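Hydratase ChsH2 (Mycobacterium tuberculosis SUMu008, PDB 4W78) probably forms with its partner ChsH1 a MaoC-like enoyl-CoA hydratase, adding water to the double bond of enoyl-CoA intermediates in cholesterol breakdown. Local coordinates at residues Ile73-Leu78 / Thr121-Met126; Ala6-Leu11 / Gln60-Asp65; Thr18-Thr23 / Lys46-Asn51; Lys12-Pro17 / Tyr87-Phe92. All blocks are in the same frame, centred on the assembly; numbering follows the deposited sequence.

Contact 1: Ile73-Leu78 / Thr121-Met126; sequences IKSIGL and TVELSM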
loop_
_atom_site.group_PDB
_atom_site.type_symbol
_atom_site.label_atom_id
_atom_site.label_comp_id
_atom_site.label_asym_id
_atom_site.label_seq_id
_atom_site.Cartn_x
_atom_site.Cartn_y
_atom_site.Cartn_z
ATOM N N ILE F 73 10.639 -13.835 -19.480
ATOM C CA ILE F 73 11.302 -12.542 -19.665
ATOM C C ILE F 73 12.769 -12.605 -19.239
ATOM O O ILE F 73 13.073 -13.034 -18.120
ATOM C CB ILE F 73 10.572 -11.413 -18.890
ATOM C CG1 ILE F 73 9.092 -11.333 -19.297
ATOM C CG2 ILE F 73 11.283 -10.079 -19.085
ATOM C CD1 ILE F 73 8.852 -11.010 -20.763
ATOM N N LYS F 74 13.668 -12.188 -20.133
ATOM C CA LYS F 74 15.114 -12.265 -19.909
ATOM C C LYS F 74 15.708 -10.907 -19.562
ATOM O O LYS F 74 16.682 -10.810 -18.809
ATOM C CB LYS F 74 15.819 -12.836 -21.159
ATOM C CG LYS F 74 15.301 -14.206 -21.593
ATOM C CD LYS F 74 15.585 -15.246 -20.530
ATOM C CE LYS F 74 15.180 -16.637 -20.995
ATOM N NZ LYS F 74 15.579 -17.676 -20.006
ATOM N N SER F 75 15.147 -9.851 -20.139
ATOM C CA SER F 75 15.622 -8.500 -19.832
ATOM C C SER F 75 14.621 -7.451 -20.268
ATOM O O SER F 75 13.850 -7.662 -21.217
ATOM C CB SER F 75 16.977 -8.235 -20.495
ATOM O OG SER F 75 16.898 -8.267 -21.915
ATOM N N ILE F 76 14.634 -6.317 -19.565
ATOM C CA ILE F 76 13.821 -5.169 -19.937
ATOM C C ILE F 76 14.711 -3.951 -19.833
ATOM O O ILE F 76 15.276 -3.686 -18.772
ATOM C CB ILE F 76 12.609 -4.993 -19.005
ATOM C CG1 ILE F 76 11.633 -6.168 -19.150
ATOM C CG2 ILE F 76 11.872 -3.669 -19.300
ATOM C CD1 ILE F 76 10.536 -6.169 -18.084
ATOM N N GLY F 77 14.865 -3.230 -20.933
ATOM C CA GLY F 77 15.614 -1.985 -20.887
ATOM C C GLY F 77 14.709 -0.857 -21.322
ATOM O O GLY F 77 14.072 -0.940 -22.367
ATOM N N LEU F 78 14.644 0.214 -20.544
ATOM C CA LEU F 78 13.765 1.286 -20.968
ATOM C C LEU F 78 14.344 2.667 -20.743
ATOM O O LEU F 78 15.260 2.859 -19.931
ATOM C CB LEU F 78 12.380 1.152 -20.324
ATOM C CG LEU F 78 12.303 1.129 -18.797
ATOM C CD1 LEU F 78 12.311 2.540 -18.235
ATOM C CD2 LEU F 78 11.059 0.384 -18.346
ATOM N N THR F 121 12.916 -2.033 -24.704
ATOM C CA THR F 121 13.325 -3.206 -25.467
ATOM C C THR F 121 13.251 -4.387 -24.512
ATOM O O THR F 121 13.814 -4.350 -23.412
ATOM C CB THR F 121 14.757 -3.050 -26.021
ATOM O OG1 THR F 121 14.820 -1.912 -26.890
ATOM C CG2 THR F 121 15.145 -4.274 -26.806
ATOM N N VAL F 122 12.522 -5.428 -24.912
ATOM C CA VAL F 122 12.303 -6.579 -24.053
ATOM C C VAL F 122 12.803 -7.832 -24.763
ATOM O O VAL F 122 12.478 -8.058 -25.929
ATOM C CB VAL F 122 10.809 -6.760 -23.750
ATOM C CG1 VAL F 122 10.570 -7.945 -22.812
ATOM C CG2 VAL F 122 10.229 -5.470 -23.161
ATOM N N GLU F 123 13.603 -8.631 -24.066
ATOM C CA GLU F 123 14.063 -9.908 -24.607
ATOM C C GLU F 123 13.378 -11.017 -23.832
ATOM O O GLU F 123 13.292 -10.973 -22.615
ATOM C CB GLU F 123 15.577 -10.034 -24.488
ATOM C CG GLU F 123 16.334 -9.055 -25.366
ATOM C CD GLU F 123 17.833 -9.233 -25.251
ATOM O OE1 GLU F 123 18.269 -9.845 -24.250
ATOM O OE2 GLU F 123 18.569 -8.775 -26.152
ATOM N N LEU F 124 12.868 -12.015 -24.541
ATOM C CA LEU F 124 12.137 -13.073 -23.882
ATOM C C LEU F 124 12.261 -14.324 -24.715
ATOM O O LEU F 124 12.621 -14.258 -25.886
ATOM C CB LEU F 124 10.652 -12.716 -23.755
ATOM C CG LEU F 124 9.818 -12.633 -25.036
ATOM C CD1 LEU F 124 8.357 -12.943 -24.735
ATOM C CD2 LEU F 124 9.936 -11.267 -25.697
ATOM N N SER F 125 11.972 -15.459 -24.095
ATOM C CA SER F 125 11.820 -16.699 -24.838
ATOM C C SER F 125 10.349 -17.063 -24.774
ATOM O O SER F 125 9.679 -16.816 -23.771
ATOM C CB SER F 125 12.666 -17.797 -24.215
ATOM O OG SER F 125 12.108 -18.192 -22.980
ATOM N N MET F 126 9.833 -17.632 -25.855
ATOM C CA MET F 126 8.433 -17.994 -25.891
ATOM C C MET F 126 8.339 -19.444 -26.321
ATOM O O MET F 126 9.192 -19.937 -27.057
ATOM C CB MET F 126 7.662 -17.095 -26.858
ATOM C CG MET F 126 6.181 -16.956 -26.527
ATOM S SD MET F 126 5.280 -15.959 -27.731
ATOM C CE MET F 126 6.419 -14.618 -27.974
HETATM O O HOH W 1 16.216 -5.801 -23.115
#
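The peptide plane of Glu-123 is approached from one face by two N-H groups of the opposite strand, Lys-74 N at 2.8 Å and Ser-75 N at 3.3 Å from Glu-123 O, each tilted 23° from the carbonyl plane. One oxygen serving two successive donors is the mark of a classic beta bulge, here in the antiparallel sheet of a hot-dog fold, between strands 72-80 and 116-125. Beyond the bulge the ladder is regular, with Gly-77 N 2.9 Å from Thr-121 O. The second flat group, the carboxylate of Glu-123, stands on the polar face of the sheet. With CG beside the backbone N (chi1 -67°) and the chain extended beyond it, OE1 comes to 3.1 Å from Ser-75 OG. A water also lies 2.8 Å from Ser-75 OG and donates to Thr-121 O, so the short hydroxyl and the longer acid meet in a polar network on a partly exposed surface, where such groups can be solvated. The other face, carrying Ile-73, Ile-76, Val-122 and Leu-124, is hydrophobic and packs toward helix 52-67, and branched aliphatic residues suit it. Residues Ser-75 to Leu-78 also pair with a strand of the ChsH1 chain, and the sheet continues across the subunit interface. On the buried face Ile-73 is bent at its second torsion (chi2 -62°), and its CD1 touches both Val-122 CG1 at 4.1 Å and Leu-124 CB at 3.9 Å.

Contact 2: Ala6-Leu11 / Gln60-Asp65; sequences AVLPEL and QRYVTD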
loop_
_atom_site.group_PDB
_atom_site.type_symbol
_atom_site.label_atom_id
_atom_site.label_comp_id
_atom_site.label_asym_id
_atom_site.label_seq_id
_atom_site.Cartn_x
_atom_site.Cartn_y
_atom_site.Cartn_z
ATOM N N ALA F 6 5.752 -8.713 -36.194
ATOM C CA ALA F 6 4.514 -9.047 -35.492
ATOM C C ALA F 6 4.095 -7.913 -34.568
ATOM O O ALA F 6 4.916 -7.339 -33.851
ATOM C CB ALA F 6 4.661 -10.349 -34.712
ATOM N N VAL F 7 2.816 -7.571 -34.614
ATOM C CA VAL F 7 2.323 -6.428 -33.868
ATOM C C VAL F 7 1.600 -6.900 -32.614
ATOM O O VAL F 7 0.840 -7.872 -32.640
ATOM C CB VAL F 7 1.414 -5.520 -34.733
ATOM C CG1 VAL F 7 2.170 -5.022 -35.959
ATOM C CG2 VAL F 7 0.168 -6.260 -35.174
ATOM N N LEU F 8 1.869 -6.228 -31.503
ATOM C CA LEU F 8 1.189 -6.555 -30.264
ATOM C C LEU F 8 -0.088 -5.739 -30.195
ATOM O O LEU F 8 -0.154 -4.637 -30.751
ATOM C CB LEU F 8 2.094 -6.268 -29.057
ATOM C CG LEU F 8 3.163 -7.312 -28.713
ATOM C CD1 LEU F 8 4.271 -7.392 -29.755
ATOM C CD2 LEU F 8 3.766 -6.997 -27.354
ATOM N N PRO F 9 -1.132 -6.291 -29.560
ATOM C CA PRO F 9 -2.388 -5.558 -29.406
ATOM C C PRO F 9 -2.144 -4.300 -28.605
ATOM O O PRO F 9 -1.248 -4.279 -27.768
ATOM C CB PRO F 9 -3.264 -6.532 -28.613
ATOM C CG PRO F 9 -2.707 -7.890 -28.953
ATOM C CD PRO F 9 -1.223 -7.658 -29.019
ATOM N N GLU F 10 -2.917 -3.263 -28.885
ATOM C CA GLU F 10 -2.792 -1.995 -28.185
ATOM C C GLU F 10 -3.260 -2.153 -26.740
ATOM O O GLU F 10 -4.175 -2.932 -26.462
ATOM C CB GLU F 10 -3.651 -0.969 -28.923
ATOM C CG GLU F 10 -3.576 0.443 -28.422
ATOM C CD GLU F 10 -4.155 1.431 -29.422
ATOM O OE1 GLU F 10 -5.255 1.965 -29.167
ATOM O OE2 GLU F 10 -3.511 1.675 -30.466
ATOM N N LEU F 11 -2.618 -1.441 -25.818
ATOM C CA LEU F 11 -3.117 -1.357 -24.443
ATOM C C LEU F 11 -3.199 0.105 -24.014
ATOM O O LEU F 11 -2.193 0.808 -24.018
ATOM C CB LEU F 11 -2.216 -2.126 -23.478
ATOM C CG LEU F 11 -2.554 -1.952 -21.993
ATOM C CD1 LEU F 11 -3.931 -2.516 -21.668
ATOM C CD2 LEU F 11 -1.471 -2.576 -21.118
ATOM N N GLN F 60 6.551 -5.191 -18.840
ATOM C CA GLN F 60 6.479 -6.642 -18.653
ATOM C C GLN F 60 5.081 -7.168 -18.909
ATOM O O GLN F 60 4.907 -8.128 -19.681
ATOM C CB GLN F 60 6.918 -7.001 -17.233
ATOM C CG GLN F 60 7.016 -8.492 -16.975
ATOM C CD GLN F 60 7.482 -8.764 -15.577
ATOM O OE1 GLN F 60 8.661 -9.002 -15.340
ATOM N NE2 GLN F 60 6.561 -8.712 -14.639
ATOM N N ARG F 61 4.089 -6.576 -18.249
ATOM C CA ARG F 61 2.688 -6.987 -18.405
ATOM C C ARG F 61 2.248 -6.909 -19.860
ATOM O O ARG F 61 1.612 -7.833 -20.383
ATOM C CB ARG F 61 1.788 -6.075 -17.581
ATOM C CG ARG F 61 0.324 -6.307 -17.881
ATOM C CD ARG F 61 -0.541 -5.227 -17.282
ATOM N NE ARG F 61 -1.853 -5.261 -17.915
ATOM C CZ ARG F 61 -2.824 -4.399 -17.656
ATOM N NH1 ARG F 61 -2.635 -3.434 -16.759
ATOM N NH2 ARG F 61 -3.983 -4.505 -18.293
ATOM N N TYR F 62 2.584 -5.801 -20.507
ATOM C CA TYR F 62 2.177 -5.593 -21.894
ATOM C C TYR F 62 2.685 -6.727 -22.806
ATOM O O TYR F 62 1.934 -7.278 -23.631
ATOM C CB TYR F 62 2.688 -4.226 -22.360
ATOM C CG TYR F 62 2.316 -3.932 -23.782
ATOM C CD1 TYR F 62 0.985 -3.796 -24.144
ATOM C CD2 TYR F 62 3.283 -3.825 -24.769
ATOM C CE1 TYR F 62 0.626 -3.546 -25.461
ATOM C CE2 TYR F 62 2.931 -3.574 -26.097
ATOM C CZ TYR F 62 1.600 -3.432 -26.427
ATOM O OH TYR F 62 1.229 -3.185 -27.735
ATOM N N VAL F 63 3.952 -7.093 -22.640
ATOM C CA VAL F 63 4.547 -8.155 -23.447
ATOM C C VAL F 63 3.958 -9.530 -23.124
ATOM O O VAL F 63 3.660 -10.306 -24.035
ATOM C CB VAL F 63 6.095 -8.171 -23.315
ATOM C CG1 VAL F 63 6.691 -9.393 -24.015
ATOM C CG2 VAL F 63 6.658 -6.926 -23.920
ATOM N N THR F 64 3.783 -9.836 -21.836
ATOM C CA THR F 64 3.263 -11.155 -21.461
ATOM C C THR F 64 1.762 -11.304 -21.704
ATOM O O THR F 64 1.284 -12.416 -21.888
ATOM C CB THR F 64 3.615 -11.562 -20.023
ATOM O OG1 THR F 64 3.054 -10.614 -19.102
ATOM C CG2 THR F 64 5.128 -11.611 -19.851
ATOM N N ASP F 65 1.030 -10.189 -21.723
ATOM C CA ASP F 65 -0.373 -10.210 -22.151
ATOM C C ASP F 65 -0.479 -10.829 -23.545
ATOM O O ASP F 65 -1.412 -11.578 -23.841
ATOM C CB ASP F 65 -0.961 -8.790 -22.199
ATOM C CG ASP F 65 -1.392 -8.259 -20.830
ATOM O OD1 ASP F 65 -1.320 -8.995 -19.827
ATOM O OD2 ASP F 65 -1.832 -7.086 -20.781
#
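Tyr-62 reaches from helix 52-67 to strand 7-14 and sets its hydroxyl against the backbone of Pro-9, joining the long central helix of the hot-dog fold to a strand at the margin, within this chain, of the sheet that wraps it. The segment axes approach to 8.7 Å, a gap that a long aromatic side chain is suited to span. With CG anti to the backbone N (chi1 180°), the ring extends from the helix and lies between two leucines: Leu-8 CD2 is 3.7 Å from Tyr-62 CE2, and Leu-11 CB is 3.7 Å from Tyr-62 CD1. Both approach the ring obliquely, and this is the tight part of the contact, continued by Val-106 and Val-108 of the sheet. The phenol oxygen donates to Pro-9 O at 2.7 Å from above the carbonyl plane, 45° out of it, which ties the end of an otherwise apolar plug to the strand.

The outer side is looser and more exposed to solvent. Pro-9 and Glu-10 lie there, and the CB of Glu-10 points away from the helix. Asp-65, also exposed, is joined to Arg-61 by a weak salt bridge, its OD2 3.4 Å from Arg-61 NE. Arg-61 finds its stronger partner in Ile-39 O of the ChsH1 chain. The flat face of its guanidinium, which forms no hydrogen bonds, accepts an apolar group from the strand: Leu-11 CD2 sits 4.1 Å above its centre.

Contact 3: Thr18-Thr23 / Lys46-Asn51; sequences TFIVST and KDIFVN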
loop_
_atom_site.group_PDB
_atom_site.type_symbol
_atom_site.label_atom_id
_atom_site.label_comp_id
_atom_site.label_asym_id
_atom_site.label_seq_id
_atom_site.Cartn_x
_atom_site.Cartn_y
_atom_site.Cartn_z
ATOM N N THR F 18 -5.502 7.016 -8.332
ATOM C CA THR F 18 -5.475 5.700 -7.687
ATOM C C THR F 18 -4.461 4.752 -8.339
ATOM O O THR F 18 -3.726 4.053 -7.641
ATOM C CB THR F 18 -6.873 5.068 -7.653
ATOM O OG1 THR F 18 -7.732 5.909 -6.871
ATOM C CG2 THR F 18 -6.823 3.695 -7.035
ATOM N N PHE F 19 -4.409 4.756 -9.666
ATOM C CA PHE F 19 -3.435 3.944 -10.377
ATOM C C PHE F 19 -2.007 4.353 -10.016
ATOM O O PHE F 19 -1.190 3.512 -9.666
ATOM C CB PHE F 19 -3.681 4.047 -11.882
ATOM C CG PHE F 19 -2.697 3.297 -12.709
ATOM C CD1 PHE F 19 -2.814 1.925 -12.854
ATOM C CD2 PHE F 19 -1.642 3.954 -13.340
ATOM C CE1 PHE F 19 -1.906 1.208 -13.609
ATOM C CE2 PHE F 19 -0.734 3.244 -14.110
ATOM C CZ PHE F 19 -0.863 1.874 -14.243
ATOM N N ILE F 20 -1.726 5.649 -10.079
ATOM C CA ILE F 20 -0.371 6.136 -9.850
ATOM C C ILE F 20 0.071 5.853 -8.420
ATOM O O ILE F 20 1.182 5.365 -8.187
ATOM C CB ILE F 20 -0.291 7.635 -10.158
ATOM C CG1 ILE F 20 -0.631 7.867 -11.630
ATOM C CG2 ILE F 20 1.102 8.184 -9.788
ATOM C CD1 ILE F 20 -0.438 9.311 -12.110
ATOM N N VAL F 21 -0.810 6.120 -7.463
ATOM C CA VAL F 21 -0.464 5.921 -6.045
ATOM C C VAL F 21 -0.336 4.443 -5.699
ATOM O O VAL F 21 0.652 4.014 -5.084
ATOM C CB VAL F 21 -1.489 6.602 -5.132
ATOM C CG1 VAL F 21 -1.234 6.260 -3.679
ATOM C CG2 VAL F 21 -1.461 8.118 -5.345
ATOM N N SER F 22 -1.324 3.649 -6.110
ATOM C CA SER F 22 -1.316 2.231 -5.761
ATOM C C SER F 22 -0.140 1.487 -6.388
ATOM O O SER F 22 0.443 0.627 -5.735
ATOM C CB SER F 22 -2.656 1.561 -6.097
ATOM O OG SER F 22 -2.894 1.554 -7.491
ATOM N N THR F 23 0.204 1.804 -7.635
ATOM C CA THR F 23 1.366 1.169 -8.250
ATOM C C THR F 23 2.664 1.596 -7.568
ATOM O O THR F 23 3.509 0.759 -7.256
ATOM C CB THR F 23 1.457 1.416 -9.757
ATOM O OG1 THR F 23 1.428 2.815 -10.044
ATOM C CG2 THR F 23 0.291 0.725 -10.488
ATOM N N LYS F 46 4.275 18.808 -13.000
ATOM C CA LYS F 46 2.899 19.292 -13.115
ATOM C C LYS F 46 1.975 18.715 -12.037
ATOM O O LYS F 46 1.100 19.414 -11.512
ATOM C CB LYS F 46 2.323 18.976 -14.495
ATOM C CG LYS F 46 0.980 19.641 -14.738
ATOM C CD LYS F 46 0.314 19.150 -16.012
ATOM C CE LYS F 46 -0.433 17.847 -15.777
ATOM N NZ LYS F 46 -1.322 17.561 -16.946
ATOM N N ASP F 47 2.174 17.439 -11.735
ATOM C CA ASP F 47 1.319 16.695 -10.817
ATOM C C ASP F 47 2.099 15.453 -10.424
ATOM O O ASP F 47 3.244 15.277 -10.846
ATOM C CB ASP F 47 0.026 16.289 -11.538
ATOM C CG ASP F 47 -1.161 16.111 -10.588
ATOM O OD1 ASP F 47 -0.945 15.894 -9.372
ATOM O OD2 ASP F 47 -2.314 16.182 -11.075
ATOM N N ILE F 48 1.489 14.592 -9.614
ATOM C CA ILE F 48 2.083 13.295 -9.345
ATOM C C ILE F 48 2.271 12.539 -10.662
ATOM O O ILE F 48 1.554 12.769 -11.637
ATOM C CB ILE F 48 1.233 12.458 -8.380
ATOM C CG1 ILE F 48 -0.150 12.170 -8.960
ATOM C CG2 ILE F 48 1.124 13.188 -7.025
ATOM C CD1 ILE F 48 -0.939 11.151 -8.137
ATOM N N PHE F 49 3.266 11.659 -10.680
ATOM C CA PHE F 49 3.598 10.937 -11.902
ATOM C C PHE F 49 4.033 9.521 -11.575
ATOM O O PHE F 49 4.502 9.227 -10.469
ATOM C CB PHE F 49 4.670 11.666 -12.731
ATOM C CG PHE F 49 5.934 11.978 -11.977
ATOM C CD1 PHE F 49 6.975 11.052 -11.913
ATOM C CD2 PHE F 49 6.098 13.210 -11.364
ATOM C CE1 PHE F 49 8.151 11.349 -11.235
ATOM C CE2 PHE F 49 7.270 13.510 -10.679
ATOM C CZ PHE F 49 8.296 12.583 -10.620
ATOM N N VAL F 50 3.861 8.662 -12.573
ATOM C CA VAL F 50 4.155 7.232 -12.443
ATOM C C VAL F 50 5.649 6.996 -12.243
ATOM O O VAL F 50 6.483 7.650 -12.885
ATOM C CB VAL F 50 3.663 6.507 -13.717
ATOM C CG1 VAL F 50 4.083 5.024 -13.732
ATOM C CG2 VAL F 50 2.155 6.616 -13.852
ATOM N N ASN F 51 5.997 6.046 -11.368
ATOM C CA ASN F 51 7.412 5.773 -11.067
ATOM C C ASN F 51 8.028 4.756 -12.031
ATOM O O ASN F 51 7.316 4.104 -12.807
ATOM C CB ASN F 51 7.611 5.339 -9.600
ATOM C CG ASN F 51 7.171 3.896 -9.330
ATOM O OD1 ASN F 51 6.355 3.343 -10.051
ATOM N ND2 ASN F 51 7.739 3.284 -8.299
HETATM O O HOH W 2 3.425 4.901 -10.042
#
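The loop leading into helix 52-67 lies beside the cadmium site of Asp-29 and His-34, whose spacing is consistent with the hydratase motif of MaoC-like enzymes, and it rests on helix 17-26. Ile-20 carries most of the contact. Its CG1 is 3.8 Å from Val-50 CG2, the two side chains crossing at about a right angle, while its CG2 is 3.6 Å from Phe-49 O and 4.0 Å from Ile-48 CD1. Ile-48 places CG1 between its backbone N and carbonyl carbon (chi1 62°), and its CD1 also comes to 4.2 Å from Val-21 CG2. Beta-branched aliphatic residues fill this buried seam without needing polar partners. A water bridges its polar end, donating to Thr-23 OG1 at 2.9 Å and accepting from Asn-51 N at 3.1 Å. Thr-23 OG1 in turn donates to Phe-19 O within the helix.

The CB of Phe-49 points away from helix 17-26, and its ring meets that of His-34 with the planes nearly perpendicular; its carbonyl oxygen is hydrogen-bonded to His-34 ND1. Asn-51 N-caps helix 52-67 and binds Asp-29 through ND2. The loop is held between helix 17-26, the Trp-84 to Ala-86 backbone and helix 52-67, and Val-21 packs on Val-21 of the second subunit.

Contact 4: Lys12-Pro17 / Tyr87-Phe92; sequences KLYGDP and YDTVTF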
loop_
_atom_site.group_PDB
_atom_site.type_symbol
_atom_site.label_atom_id
_atom_site.label_comp_id
_atom_site.label_asym_id
_atom_site.label_seq_id
_atom_site.Cartn_x
_atom_site.Cartn_y
_atom_site.Cartn_z
ATOM N N LYS F 12 -4.397 0.562 -23.661
ATOM C CA LYS F 12 -4.576 1.926 -23.165
ATOM C C LYS F 12 -4.835 1.921 -21.668
ATOM O O LYS F 12 -5.751 1.249 -21.189
ATOM C CB LYS F 12 -5.740 2.623 -23.881
ATOM C CG LYS F 12 -5.487 2.946 -25.336
ATOM C CD LYS F 12 -6.704 3.602 -25.974
ATOM C CE LYS F 12 -7.156 4.814 -25.176
ATOM N NZ LYS F 12 -8.274 5.517 -25.865
ATOM N N LEU F 13 -4.033 2.689 -20.941
ATOM C CA LEU F 13 -4.153 2.778 -19.492
ATOM C C LEU F 13 -4.368 4.214 -19.045
ATOM O O LEU F 13 -3.593 5.105 -19.390
ATOM C CB LEU F 13 -2.912 2.197 -18.820
ATOM C CG LEU F 13 -2.748 0.680 -19.004
ATOM C CD1 LEU F 13 -1.466 0.192 -18.343
ATOM C CD2 LEU F 13 -3.950 -0.060 -18.463
ATOM N N TYR F 14 -5.429 4.425 -18.275
ATOM C CA TYR F 14 -5.749 5.738 -17.729
ATOM C C TYR F 14 -5.027 5.894 -16.410
ATOM O O TYR F 14 -5.273 5.142 -15.463
ATOM C CB TYR F 14 -7.255 5.843 -17.511
ATOM C CG TYR F 14 -7.746 7.186 -17.017
ATOM C CD1 TYR F 14 -7.401 8.362 -17.669
ATOM C CD2 TYR F 14 -8.604 7.270 -15.923
ATOM C CE1 TYR F 14 -7.882 9.593 -17.229
ATOM C CE2 TYR F 14 -9.087 8.495 -15.475
ATOM C CZ TYR F 14 -8.721 9.649 -16.132
ATOM O OH TYR F 14 -9.206 10.860 -15.696
ATOM N N GLY F 15 -4.127 6.867 -16.353
ATOM C CA GLY F 15 -3.361 7.123 -15.147
ATOM C C GLY F 15 -4.097 7.994 -14.150
ATOM O O GLY F 15 -3.700 9.131 -13.900
ATOM N N ASP F 16 -5.179 7.476 -13.580
ATOM C CA ASP F 16 -5.842 8.237 -12.534
ATOM C C ASP F 16 -5.002 8.176 -11.256
ATOM O O ASP F 16 -4.079 7.361 -11.146
ATOM C CB ASP F 16 -7.321 7.846 -12.357
ATOM C CG ASP F 16 -7.535 6.452 -11.809
ATOM O OD1 ASP F 16 -6.586 5.789 -11.356
ATOM O OD2 ASP F 16 -8.716 6.032 -11.809
ATOM N N PRO F 17 -5.272 9.071 -10.304
ATOM C CA PRO F 17 -4.413 9.077 -9.113
ATOM C C PRO F 17 -4.382 7.738 -8.383
ATOM O O PRO F 17 -3.319 7.358 -7.888
ATOM C CB PRO F 17 -5.033 10.183 -8.250
ATOM C CG PRO F 17 -5.624 11.117 -9.247
ATOM C CD PRO F 17 -6.167 10.243 -10.340
ATOM N N TYR F 87 -4.115 11.687 -14.818
ATOM C CA TYR F 87 -5.142 11.928 -15.840
ATOM C C TYR F 87 -4.684 11.774 -17.281
ATOM O O TYR F 87 -5.502 11.864 -18.202
ATOM C CB TYR F 87 -5.871 13.261 -15.638
ATOM C CG TYR F 87 -6.378 13.419 -14.231
ATOM C CD1 TYR F 87 -7.332 12.554 -13.718
ATOM C CD2 TYR F 87 -5.888 14.427 -13.413
ATOM C CE1 TYR F 87 -7.800 12.697 -12.421
ATOM C CE2 TYR F 87 -6.341 14.579 -12.114
ATOM C CZ TYR F 87 -7.292 13.708 -11.622
ATOM O OH TYR F 87 -7.753 13.859 -10.338
ATOM N N ASP F 88 -3.390 11.540 -17.481
ATOM C CA ASP F 88 -2.902 11.196 -18.808
ATOM C C ASP F 88 -3.257 9.747 -19.084
ATOM O O ASP F 88 -3.267 8.903 -18.180
ATOM C CB ASP F 88 -1.377 11.279 -18.907
ATOM C CG ASP F 88 -0.839 12.698 -18.931
ATOM O OD1 ASP F 88 -1.613 13.647 -19.181
ATOM O OD2 ASP F 88 0.399 12.847 -18.722
ATOM N N THR F 89 -3.506 9.463 -20.352
ATOM C CA THR F 89 -3.674 8.100 -20.801
ATOM C C THR F 89 -2.464 7.728 -21.635
ATOM O O THR F 89 -2.097 8.442 -22.569
ATOM C CB THR F 89 -4.941 7.950 -21.652
ATOM O OG1 THR F 89 -6.087 8.225 -20.839
ATOM C CG2 THR F 89 -5.042 6.530 -22.204
ATOM N N VAL F 90 -1.848 6.606 -21.290
ATOM C CA VAL F 90 -0.722 6.088 -22.055
ATOM C C VAL F 90 -1.198 4.918 -22.900
ATOM O O VAL F 90 -1.869 4.009 -22.407
ATOM C CB VAL F 90 0.459 5.700 -21.143
ATOM C CG1 VAL F 90 1.461 4.829 -21.894
ATOM C CG2 VAL F 90 1.122 6.960 -20.622
ATOM N N THR F 91 -0.890 4.987 -24.189
ATOM C CA THR F 91 -1.201 3.920 -25.121
ATOM C C THR F 91 0.088 3.173 -25.435
ATOM O O THR F 91 1.051 3.759 -25.929
ATOM C CB THR F 91 -1.800 4.488 -26.411
ATOM O OG1 THR F 91 -3.042 5.134 -26.107
ATOM C CG2 THR F 91 -2.051 3.384 -27.420
ATOM N N PHE F 92 0.101 1.881 -25.122
ATOM C CA PHE F 92 1.242 1.030 -25.421
ATOM C C PHE F 92 1.068 0.366 -26.776
ATOM O O PHE F 92 0.006 -0.176 -27.087
ATOM C CB PHE F 92 1.432 -0.039 -24.341
ATOM C CG PHE F 92 1.899 0.507 -23.022
ATOM C CD1 PHE F 92 3.253 0.639 -22.760
ATOM C CD2 PHE F 92 0.992 0.897 -22.052
ATOM C CE1 PHE F 92 3.705 1.146 -21.544
ATOM C CE2 PHE F 92 1.430 1.407 -20.831
ATOM C CZ PHE F 92 2.789 1.536 -20.581
#
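Tyr-87 crosses Tyr-14 and Pro-17, touching them from its first carbon to its oxygen. CB lies 4.1 Å from Tyr-14 OH, and the CG atom, set beside the backbone N (chi1 -51°), swings the ring out past that hydroxyl. CD1 meets Tyr-14 OH at 3.2 Å, the oxygen lying at the ring edge, near its plane. Next along, CE1 is 3.6 Å from Pro-17 CD, and the phenol oxygen is 3.6 Å from Pro-17 CG. At the tip the hydroxyl is hydrogen-bonded to Asp-38 of the second subunit, a copy of this protein, so a tyrosine provides both an apolar flank for the proline and a polar end for the interface.

Adjoining these rings, strands 7-14 and 89-100 pair antiparallel in the hot-dog sheet, 7-14 being its outermost strand within this chain. Leu-13 and Val-90 form the hydrogen-bonded pair, with Leu-13 N 2.9 Å from Val-90 O and an N-H...O angle of 172°. After the Tyr-14/Thr-89 pair comes an inverse gamma turn centred on Gly-15. Lacking a side chain, Gly-15 lies close to Asp-88, whose carbonyl oxygen takes its N-H, and Tyr-87 N donates to Gly-15 O from above the carbonyl plane, 42° out of it.

The two faces of the ladder differ in chemistry. Leu-13 and Phe-92 lie against Leu-58 of helix 52-67, with Leu-13 CD1 4.0 Å from Phe-92 CE2. Lys-12, Tyr-14, Thr-89 and Thr-91 occupy the more solvent-accessible face, where Lys-12 lies alongside Thr-91, its CG 3.4 Å from Thr-91 OG1.

Overall arrangement
Contacts 1 and 4 are both antiparallel strand pairs at opposite margins of one sheet, their centres about 23 Å apart, and each has an apolar face toward helix 52-67 and a polar outer one. Contact 2 lies between them: its helix touches the inner face of contact 1, where Val-63 meets Val-122 and Leu-124, and its strand leads into contact 4 through strand 7-14. Contact 3 is the buried one, almost wholly aliphatic, with no direct hydrogen bond between its segments; it adjoins contact 4, and both touch the second subunit, while contacts 1, 2 and 3 also meet ChsH1.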